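Local coordinates for interferon-activable protein 202 (Mus musculus, PDB 4L5R), which binds double-stranded DNA without sequence specificity through its first HIN-200 domain and restrains activation of the AIM2 inflammasome by cytosolic DNA, at residues A[4-9]-A[79-84]; A[111-116]-A[148-153]; A[154-159]-A[193-198]. All blocks are in the same frame, centred on the assembly; numbering follows the deposited sequence. Where two conformers were deposited one is given.

Interaction 1: A[4-9]-A[79-84]; sequences KNISKG and ILEINE. With nucleotides of chain C.
Glu81 holds out its carboxylate to Ser7 so that both oxygens are gripped from the same residue. OE1 of Glu81 takes the backbone N of Ser7 at 2.7 Å in a nearly straight bond (173°), while OE2 takes the hydroxyl OG of Ser7 at 2.6 Å; each oxygen uses its syn lone pair, so the serine sits across the mouth of the carboxylate. The glutamate reaches this far because its chain runs out extended beyond CG (chi2 -173°). Ile6 slides past Glu81 in the opposite direction, with CG2 3.3 Å from Glu81 OE1 and CD1 over the methylene CB. The same isoleucine crosses Asn83 at about a right angle, its CG1 lying 3.4 Å from Asn83 ND2. That amide nitrogen is bonded to Lys4 O at 2.9 Å, in the amide plane and on a carbonyl lone pair; ND2 also reaches Pro2 O, and Asn83 OD1 is held by Thr85 N. Beyond the serine, Lys8 turns to the DNA, where its NZ donates to O2 of DT15 of chain C at 3.0 Å. Strand 79-82 of the first OB fold thus fixes the otherwise irregular segment 4-9 through side-chain acceptors and donors. Glu81 would probably remain charged, and its two-pronged grip on Ser7 fixes the backbone just before Lys8.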
loop_
_atom_site.group_PDB
_atom_site.type_symbol
_atom_site.label_atom_id
_atom_site.label_comp_id
_atom_site.label_asym_id
_atom_site.label_seq_id
_atom_site.Cartn_x
_atom_site.Cartn_y
_atom_site.Cartn_z
ATOM N N LYS A 4 4.583 -17.377 6.275
ATOM C CA LYS A 4 4.976 -17.312 4.864
ATOM C C LYS A 4 4.627 -15.957 4.247
ATOM O O LYS A 4 3.486 -15.496 4.352
ATOM C CB LYS A 4 4.290 -18.428 4.069
ATOM C CG LYS A 4 5.158 -19.096 3.004
ATOM C CD LYS A 4 5.626 -18.123 1.938
ATOM C CE LYS A 4 6.428 -18.843 0.855
ATOM N NZ LYS A 4 7.015 -17.903 -0.151
ATOM N N ASN A 5 5.618 -15.329 3.612
ATOM C CA ASN A 5 5.446 -14.044 2.937
ATOM C C ASN A 5 5.203 -12.833 3.837
ATOM O O ASN A 5 5.138 -11.703 3.343
ATOM C CB ASN A 5 4.353 -14.122 1.868
ATOM C CG ASN A 5 4.785 -14.924 0.661
ATOM O OD1 ASN A 5 5.974 -15.173 0.460
ATOM N ND2 ASN A 5 3.820 -15.332 -0.153
ATOM N N ILE A 6 5.080 -13.053 5.145
ATOM C CA ILE A 6 4.852 -11.937 6.072
ATOM C C ILE A 6 6.138 -11.154 6.350
ATOM O O ILE A 6 7.225 -11.726 6.390
ATOM C CB ILE A 6 4.247 -12.412 7.409
ATOM C CG1 ILE A 6 2.918 -13.128 7.171
ATOM C CG2 ILE A 6 4.042 -11.231 8.364
ATOM C CD1 ILE A 6 1.856 -12.249 6.531
ATOM N N SER A 7 6.011 -9.847 6.559
ATOM C CA SER A 7 7.176 -8.996 6.801
ATOM C C SER A 7 7.869 -9.311 8.127
ATOM O O SER A 7 7.240 -9.804 9.065
ATOM C CB SER A 7 6.784 -7.514 6.754
ATOM O OG SER A 7 6.455 -7.109 5.430
ATOM N N LYS A 8 9.166 -9.017 8.193
ATOM C CA LYS A 8 9.956 -9.205 9.409
ATOM C C LYS A 8 9.360 -8.452 10.592
ATOM O O LYS A 8 8.996 -7.282 10.476
ATOM C CB LYS A 8 11.401 -8.729 9.197
ATOM C CG LYS A 8 12.195 -9.525 8.175
ATOM C CD LYS A 8 13.657 -9.085 8.141
ATOM C CE LYS A 8 13.816 -7.671 7.584
ATOM N NZ LYS A 8 14.706 -6.837 8.440
ATOM N N GLY A 9 9.269 -9.130 11.732
ATOM C CA GLY A 9 8.829 -8.497 12.962
ATOM C C GLY A 9 7.333 -8.265 13.103
ATOM O O GLY A 9 6.893 -7.636 14.064
ATOM N N ILE A 79 0.780 -1.625 9.105
ATOM C CA ILE A 79 0.263 -2.158 7.855
ATOM C C ILE A 79 -0.261 -3.562 8.166
ATOM O O ILE A 79 0.433 -4.359 8.781
ATOM C CB ILE A 79 1.361 -2.298 6.760
ATOM C CG1 ILE A 79 2.181 -1.008 6.607
ATOM C CG2 ILE A 79 0.731 -2.735 5.425
ATOM C CD1 ILE A 79 1.531 0.052 5.777
ATOM N N LEU A 80 -1.482 -3.855 7.755
ATOM C CA LEU A 80 -2.041 -5.181 7.972
ATOM C C LEU A 80 -1.553 -6.100 6.852
ATOM O O LEU A 80 -1.588 -5.719 5.682
ATOM C CB LEU A 80 -3.558 -5.110 7.950
ATOM C CG LEU A 80 -4.271 -4.720 9.244
ATOM C CD1 LEU A 80 -3.387 -3.932 10.185
ATOM C CD2 LEU A 80 -5.578 -4.000 8.944
ATOM N N GLU A 81 -1.086 -7.290 7.217
ATOM C CA GLU A 81 -0.622 -8.273 6.232
ATOM C C GLU A 81 -1.411 -9.552 6.419
ATOM O O GLU A 81 -1.591 -10.032 7.546
ATOM C CB GLU A 81 0.870 -8.525 6.388
ATOM C CG GLU A 81 1.716 -7.252 6.093
ATOM C CD GLU A 81 3.217 -7.490 6.077
ATOM O OE1 GLU A 81 3.660 -8.601 6.437
ATOM O OE2 GLU A 81 3.959 -6.553 5.687
ATOM N N ILE A 82 -1.897 -10.099 5.313
ATOM C CA ILE A 82 -2.818 -11.213 5.375
ATOM C C ILE A 82 -2.333 -12.311 4.442
ATOM O O ILE A 82 -2.238 -12.103 3.235
ATOM C CB ILE A 82 -4.233 -10.778 4.980
ATOM C CG1 ILE A 82 -4.715 -9.645 5.914
ATOM C CG2 ILE A 82 -5.195 -12.016 4.974
ATOM C CD1 ILE A 82 -5.984 -8.974 5.469
ATOM N N ASN A 83 -2.015 -13.473 5.007
ATOM C CA ASN A 83 -1.681 -14.633 4.192
ATOM C C ASN A 83 -2.686 -15.760 4.385
ATOM O O ASN A 83 -3.785 -15.540 4.892
ATOM C CB ASN A 83 -0.239 -15.109 4.420
ATOM C CG ASN A 83 0.016 -15.589 5.835
ATOM O OD1 ASN A 83 -0.898 -15.685 6.660
ATOM N ND2 ASN A 83 1.271 -15.923 6.115
ATOM N N GLU A 84 -2.315 -16.962 3.969
ATOM C CA GLU A 84 -3.219 -18.105 4.042
ATOM C C GLU A 84 -3.562 -18.465 5.478
ATOM O O GLU A 84 -4.563 -19.132 5.734
ATOM C CB GLU A 84 -2.623 -19.312 3.309
ATOM C CG GLU A 84 -2.408 -19.064 1.831
ATOM C CD GLU A 84 -1.850 -20.286 1.102
ATOM P P DC C 16 15.053 -8.608 15.093
ATOM O OP1 DC C 16 14.074 -7.873 15.924
ATOM O OP2 DC C 16 16.176 -9.347 15.716
ATOM O "O5'" DC C 16 14.262 -9.651 14.184
ATOM C "C5'" DC C 16 13.407 -9.164 13.177
ATOM C "C4'" DC C 16 13.342 -10.193 12.071
ATOM O "O4'" DC C 16 14.641 -10.356 11.458
ATOM C "C3'" DC C 16 12.916 -11.579 12.538
ATOM O "O3'" DC C 16 11.653 -11.805 11.947
ATOM C "C2'" DC C 16 14.011 -12.526 12.029
ATOM C "C1'" DC C 16 14.723 -11.677 10.976
ATOM N N1 DC C 16 16.165 -11.967 10.718
ATOM C C2 DC C 16 16.536 -12.505 9.477
ATOM O O2 DC C 16 15.656 -12.741 8.642
ATOM N N3 DC C 16 17.845 -12.752 9.222
ATOM C C4 DC C 16 18.765 -12.478 10.150
ATOM N N4 DC C 16 20.040 -12.745 9.855
ATOM C C5 DC C 16 18.411 -11.921 11.420
ATOM C C6 DC C 16 17.113 -11.681 11.657
ATOM P P DT C 15 20.919 -5.636 14.815
ATOM O OP1 DT C 15 20.546 -5.053 16.124
ATOM O OP2 DT C 15 21.941 -6.705 14.747
ATOM O "O5'" DT C 15 19.609 -6.205 14.094
ATOM C "C5'" DT C 15 18.480 -5.374 13.872
ATOM C "C4'" DT C 15 17.418 -6.179 13.150
ATOM O "O4'" DT C 15 17.905 -6.536 11.831
ATOM C "C3'" DT C 15 17.067 -7.488 13.849
ATOM O "O3'" DT C 15 15.670 -7.575 14.027
ATOM C "C2'" DT C 15 17.570 -8.585 12.914
ATOM C "C1'" DT C 15 17.555 -7.878 11.563
ATOM N N1 DT C 15 18.513 -8.467 10.578
ATOM C C2 DT C 15 18.031 -8.918 9.370
ATOM O O2 DT C 15 16.859 -8.856 9.048
ATOM N N3 DT C 15 18.986 -9.439 8.543
ATOM C C4 DT C 15 20.335 -9.566 8.790
ATOM O O4 DT C 15 21.101 -10.061 7.965
ATOM C C5 DT C 15 20.775 -9.078 10.075
ATOM C C7 DT C 15 22.223 -9.157 10.459
ATOM C C6 DT C 15 19.853 -8.561 10.899
#

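Interaction 2: A[111-116]-A[148-153]; sequences LKISKI and NEDNIK
Ile113 pushes its side chain against the turn and strand start at 150-152, and this is the close-packed half of the contact. Its CG2, anti to the backbone N, lies 3.9 Å from Ile152 CB, and the two isoleucines cross at a slant. CD1 of Ile113 extends alongside to Asp150 O at 3.7 Å and also meets Ile152 CG2, so both ends of its branch are in use. Asp150 covers the flank of Ile113 with its CB, 3.9 Å from Ile113 CG2. The carboxylate lies beside the start of the helix, and its main partner is Lys117, which forms a salt bridge with OD2. Ser114 CA lies 3.8 Å from Asp150 OD2, and OD1 accepts a weak bond from the backbone N of Asn151.

The other half is polar and more open. Lys112, bent at chi2 (-60°), crosses Asn148 at about a right angle and brings NZ to Asn148 OD1 at 2.7 Å. This bond is doubtful: the donor comes in almost broadside to the C=O (95°), Asn148 ND2 is just as close to NZ, and Asn148 was modelled in two conformers. Glu149, also modelled twice, sets an opposite charge near Lys112 without contact. An alanine in place of Lys112 would probably take away the one positive charge these segments set beside Asn148 OD1 and Glu149.

Lys112 is the N-cap residue of the short helix 113-116, and Asp147 takes the backbone N of Ile113. The helix lies against the second sheet, with Ile113 and Ile116 resting on Phe129 of strand 124-136, and Ile152 filling in from strand 151-156 beside Ile145 and Leu187.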
loop_
_atom_site.group_PDB
_atom_site.type_symbol
_atom_site.label_atom_id
_atom_site.label_comp_id
_atom_site.label_asym_id
_atom_site.label_seq_id
_atom_site.Cartn_x
_atom_site.Cartn_y
_atom_site.Cartn_z
ATOM N N LEU A 111 -0.269 12.825 1.716
ATOM C CA LEU A 111 0.546 13.735 2.507
ATOM C C LEU A 111 1.359 14.666 1.619
ATOM O O LEU A 111 1.835 14.272 0.540
ATOM C CB LEU A 111 1.541 12.934 3.338
ATOM C CG LEU A 111 1.099 12.179 4.573
ATOM C CD1 LEU A 111 2.343 11.617 5.224
ATOM C CD2 LEU A 111 0.371 13.122 5.528
ATOM N N LYS A 112 1.541 15.895 2.088
ATOM C CA LYS A 112 2.458 16.829 1.444
ATOM C C LYS A 112 3.877 16.253 1.400
ATOM O O LYS A 112 4.346 15.620 2.352
ATOM C CB LYS A 112 2.470 18.165 2.192
ATOM C CG LYS A 112 1.211 19.003 2.020
ATOM C CD LYS A 112 0.954 19.349 0.567
ATOM C CE LYS A 112 -0.122 20.418 0.444
ATOM N NZ LYS A 112 -0.463 20.704 -0.976
ATOM N N ILE A 113 4.553 16.474 0.284
ATOM C CA ILE A 113 5.915 16.000 0.126
ATOM C C ILE A 113 6.848 16.563 1.192
ATOM O O ILE A 113 7.710 15.844 1.713
ATOM C CB ILE A 113 6.426 16.296 -1.290
ATOM C CG1 ILE A 113 5.705 15.369 -2.277
ATOM C CG2 ILE A 113 7.946 16.104 -1.380
ATOM C CD1 ILE A 113 6.094 15.607 -3.724
ATOM N N SER A 114 6.671 17.837 1.543
ATOM C CA SER A 114 7.515 18.394 2.580
ATOM C C SER A 114 7.296 17.627 3.890
ATOM O O SER A 114 8.250 17.387 4.626
ATOM C CB SER A 114 7.335 19.917 2.733
ATOM O OG SER A 114 6.021 20.249 3.137
ATOM N N LYS A 115 6.061 17.190 4.161
ATOM C CA LYS A 115 5.780 16.422 5.374
ATOM C C LYS A 115 6.324 14.994 5.270
ATOM O O LYS A 115 6.799 14.417 6.257
ATOM C CB LYS A 115 4.276 16.400 5.681
ATOM C CG LYS A 115 3.724 17.701 6.277
ATOM C CD LYS A 115 4.256 17.946 7.686
ATOM N N ILE A 116 6.247 14.415 4.078
ATOM C CA ILE A 116 6.808 13.089 3.877
ATOM C C ILE A 116 8.284 13.062 4.272
ATOM O O ILE A 116 8.736 12.128 4.958
ATOM C CB ILE A 116 6.608 12.602 2.419
ATOM C CG1 ILE A 116 5.142 12.193 2.205
ATOM C CG2 ILE A 116 7.543 11.439 2.106
ATOM C CD1 ILE A 116 4.768 11.984 0.735
ATOM N N ASN A 148 2.223 21.177 -4.861
ATOM C CA ASN A 148 2.296 22.631 -4.958
ATOM C C ASN A 148 3.505 23.257 -4.255
ATOM O O ASN A 148 3.932 24.356 -4.611
ATOM C CB ASN A 148 0.994 23.264 -4.451
ATOM C CG ASN A 148 0.507 22.641 -3.150
ATOM O OD1 ASN A 148 1.302 22.308 -2.269
ATOM N ND2 ASN A 148 -0.808 22.471 -3.030
ATOM N N GLU A 149 4.063 22.556 -3.271
ATOM C CA GLU A 149 5.094 23.152 -2.423
ATOM C C GLU A 149 6.482 22.487 -2.475
ATOM O O GLU A 149 7.474 23.105 -2.100
ATOM C CB GLU A 149 4.577 23.292 -0.972
ATOM C CG GLU A 149 3.399 24.265 -0.852
ATOM C CD GLU A 149 2.826 24.375 0.559
ATOM O OE1 GLU A 149 2.744 23.337 1.250
ATOM O OE2 GLU A 149 2.450 25.502 0.974
ATOM N N ASP A 150 6.562 21.250 -2.962
ATOM C CA ASP A 150 7.829 20.519 -2.968
ATOM C C ASP A 150 7.913 19.395 -4.015
ATOM O O ASP A 150 6.926 19.070 -4.670
ATOM C CB ASP A 150 8.128 19.974 -1.564
ATOM C CG ASP A 150 9.619 19.765 -1.322
ATOM O OD1 ASP A 150 10.429 20.156 -2.195
ATOM O OD2 ASP A 150 9.983 19.217 -0.256
ATOM N N ASN A 151 9.105 18.831 -4.174
ATOM C CA ASN A 151 9.311 17.715 -5.099
ATOM C C ASN A 151 10.239 16.689 -4.474
ATOM O O ASN A 151 10.944 16.988 -3.514
ATOM C CB ASN A 151 9.865 18.206 -6.434
ATOM C CG ASN A 151 11.205 18.895 -6.287
ATOM O OD1 ASN A 151 12.222 18.245 -6.062
ATOM N ND2 ASN A 151 11.209 20.221 -6.400
ATOM N N ILE A 152 10.232 15.468 -5.007
ATOM C CA ILE A 152 11.079 14.424 -4.468
ATOM C C ILE A 152 11.332 13.385 -5.561
ATOM O O ILE A 152 10.510 13.197 -6.456
ATOM C CB ILE A 152 10.454 13.786 -3.194
ATOM C CG1 ILE A 152 11.463 12.864 -2.494
ATOM C CG2 ILE A 152 9.158 13.077 -3.527
ATOM C CD1 ILE A 152 10.988 12.282 -1.154
ATOM N N LYS A 153 12.485 12.735 -5.503
ATOM C CA LYS A 153 12.815 11.705 -6.488
ATOM C C LYS A 153 12.211 10.354 -6.104
ATOM O O LYS A 153 12.249 9.960 -4.942
ATOM C CB LYS A 153 14.327 11.573 -6.602
ATOM C CG LYS A 153 14.800 10.641 -7.690
ATOM C CD LYS A 153 16.246 10.277 -7.422
ATOM C CE LYS A 153 17.050 10.258 -8.680
ATOM N NZ LYS A 153 18.469 9.989 -8.339
#

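Interaction 3: A[154-159]-A[193-198]; sequences VVWDKE and SFIKGE. Unlike the reference sequence in segment 154-159: Glu159 (reference Lys).
The backbones of 154-159 and 193-198 stay well apart, CA to CA 8.4 Å at their nearest pair, Trp156 and Ser193, so side chains must bridge the gap. Trp156 does most of it. With CG anti to the backbone N (chi1 172°), its indole projects between the segments, and Ile195 CG2 sits over one face, 3.8 Å from the centroid of the Trp156 six-membered ring and 15° off the normal, a CH-pi contact. The opposite face carries Lys158 CB, near the rim. The ring edge meets the backbone of Ser193, whose O lies 3.5 Å from Trp156 CH2, and Trp156 CZ3 also touches Ser193 CB at 3.8 Å. Lys158 then runs out extended to place NZ 2.9 Å from Ser193 O, in the carbonyl plane and on a lone pair. The same ammonium also donates to Asn191 O, its stronger partner, and the indole NE1 is tied to Gln160 O. Thus Ser193 O is gripped by the lysine while the indole edge lies against it. The tryptophan and isoleucine, joined by Ile141, Phe143 and Ile163, form part of the apolar interior of the beta barrel of the second OB fold in this HIN-200 domain.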
loop_
_atom_site.group_PDB
_atom_site.type_symbol
_atom_site.label_atom_id
_atom_site.label_comp_id
_atom_site.label_asym_id
_atom_site.label_seq_id
_atom_site.Cartn_x
_atom_site.Cartn_y
_atom_site.Cartn_z
ATOM N N VAL A 154 11.648 9.660 -7.088
ATOM C CA VAL A 154 11.166 8.298 -6.894
ATOM C C VAL A 154 12.063 7.358 -7.687
ATOM O O VAL A 154 12.296 7.574 -8.881
ATOM C CB VAL A 154 9.711 8.141 -7.367
ATOM C CG1 VAL A 154 9.239 6.693 -7.204
ATOM C CG2 VAL A 154 8.789 9.103 -6.568
ATOM N N VAL A 155 12.576 6.338 -7.007
ATOM C CA VAL A 155 13.414 5.315 -7.615
ATOM C C VAL A 155 12.718 3.959 -7.616
ATOM O O VAL A 155 12.477 3.371 -6.556
ATOM C CB VAL A 155 14.791 5.215 -6.902
ATOM C CG1 VAL A 155 15.626 4.066 -7.482
ATOM C CG2 VAL A 155 15.563 6.556 -7.030
ATOM N N TRP A 156 12.397 3.477 -8.816
ATOM C CA TRP A 156 11.825 2.148 -9.019
ATOM C C TRP A 156 12.936 1.226 -9.521
ATOM O O TRP A 156 13.454 1.390 -10.640
ATOM C CB TRP A 156 10.655 2.234 -10.009
ATOM C CG TRP A 156 10.083 0.912 -10.455
ATOM C CD1 TRP A 156 10.401 0.223 -11.598
ATOM C CD2 TRP A 156 9.077 0.132 -9.785
ATOM N NE1 TRP A 156 9.658 -0.928 -11.677
ATOM C CE2 TRP A 156 8.845 -1.013 -10.572
ATOM C CE3 TRP A 156 8.358 0.289 -8.597
ATOM C CZ2 TRP A 156 7.918 -1.987 -10.214
ATOM C CZ3 TRP A 156 7.437 -0.699 -8.231
ATOM C CH2 TRP A 156 7.228 -1.817 -9.041
ATOM N N ASP A 157 13.304 0.279 -8.660
ATOM C CA ASP A 157 14.525 -0.511 -8.772
ATOM C C ASP A 157 14.242 -1.927 -9.243
ATOM O O ASP A 157 15.167 -2.689 -9.517
ATOM C CB ASP A 157 15.174 -0.605 -7.388
ATOM C CG ASP A 157 16.625 -0.200 -7.392
ATOM O OD1 ASP A 157 17.026 0.533 -8.316
ATOM O OD2 ASP A 157 17.358 -0.607 -6.466
ATOM N N LYS A 158 12.963 -2.298 -9.289
ATOM C CA LYS A 158 12.591 -3.636 -9.717
ATOM C C LYS A 158 12.940 -3.802 -11.194
ATOM O O LYS A 158 12.657 -2.922 -12.012
ATOM C CB LYS A 158 11.102 -3.892 -9.472
ATOM C CG LYS A 158 10.707 -3.960 -7.988
ATOM C CD LYS A 158 9.215 -4.290 -7.818
ATOM C CE LYS A 158 8.872 -4.648 -6.380
ATOM N NZ LYS A 158 7.422 -5.074 -6.191
ATOM N N GLU A 159 13.583 -4.916 -11.527
ATOM C CA GLU A 159 13.885 -5.223 -12.919
ATOM C C GLU A 159 12.581 -5.626 -13.586
ATOM O O GLU A 159 12.246 -6.808 -13.668
ATOM C CB GLU A 159 14.921 -6.344 -13.027
ATOM N N SER A 193 6.557 -2.872 -3.468
ATOM C CA SER A 193 6.124 -1.645 -4.121
ATOM C C SER A 193 5.345 -1.879 -5.408
ATOM O O SER A 193 5.596 -2.837 -6.152
ATOM C CB SER A 193 7.310 -0.700 -4.390
ATOM O OG SER A 193 8.058 -0.497 -3.204
ATOM N N PHE A 194 4.395 -0.990 -5.656
ATOM C CA PHE A 194 3.542 -1.049 -6.831
ATOM C C PHE A 194 3.300 0.378 -7.299
ATOM O O PHE A 194 3.029 1.287 -6.492
ATOM C CB PHE A 194 2.217 -1.728 -6.467
ATOM C CG PHE A 194 1.293 -1.958 -7.638
ATOM C CD1 PHE A 194 1.466 -3.069 -8.481
ATOM C CD2 PHE A 194 0.213 -1.110 -7.865
ATOM C CE1 PHE A 194 0.591 -3.292 -9.539
ATOM C CE2 PHE A 194 -0.662 -1.335 -8.918
ATOM C CZ PHE A 194 -0.468 -2.436 -9.760
ATOM N N ILE A 195 3.408 0.583 -8.606
ATOM C CA ILE A 195 3.240 1.903 -9.161
ATOM C C ILE A 195 2.316 1.881 -10.368
ATOM O O ILE A 195 2.426 1.005 -11.242
ATOM C CB ILE A 195 4.620 2.487 -9.521
ATOM C CG1 ILE A 195 4.486 3.870 -10.133
ATOM C CG2 ILE A 195 5.367 1.544 -10.461
ATOM C CD1 ILE A 195 5.828 4.499 -10.424
ATOM N N LYS A 196 1.390 2.831 -10.425
ATOM C CA LYS A 196 0.517 2.929 -11.594
ATOM C C LYS A 196 0.002 4.334 -11.864
ATOM O O LYS A 196 -0.027 5.189 -10.972
ATOM C CB LYS A 196 -0.653 1.939 -11.502
ATOM C CG LYS A 196 -1.692 2.270 -10.458
ATOM C CD LYS A 196 -2.902 1.346 -10.610
ATOM C CE LYS A 196 -3.852 1.453 -9.419
ATOM N NZ LYS A 196 -4.998 0.496 -9.520
ATOM N N GLY A 197 -0.394 4.569 -13.111
ATOM C CA GLY A 197 -1.033 5.821 -13.469
ATOM C C GLY A 197 -2.373 5.866 -12.768
ATOM O O GLY A 197 -3.046 4.843 -12.657
ATOM N N GLU A 198 -2.766 7.035 -12.277
ATOM C CA GLU A 198 -3.986 7.128 -11.483
ATOM C C GLU A 198 -5.215 6.666 -12.264
ATOM O O GLU A 198 -5.388 7.014 -13.433
ATOM C CB GLU A 198 -4.189 8.550 -10.960
ATOM C CG GLU A 198 -4.542 8.607 -9.486
ATOM C CD GLU A 198 -5.873 9.286 -9.228
ATOM O OE1 GLU A 198 -6.827 9.033 -9.994
ATOM O OE2 GLU A 198 -5.964 10.073 -8.260
#

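From the N terminus, interaction 1 comes first: it closes a loop of mostly strand by bringing the entry segment 4-9 back onto strand 79-82 of the first OB fold. The chain then passes through helix 101-108 into the second fold. There interaction 2 closes a shorter loop, from helix 113-116 to the start of strand 151-156, and interaction 3 follows directly, joining the end of that same strand to 193-198 at the end of this fragment. The three loops run in series, with none crossing or enclosing another. Interactions 2 and 3 share a strand and a sheet, their centres about 17 Å apart; interaction 1 lies across the chain's centre, its own centre about 29 Å from that of interaction 2.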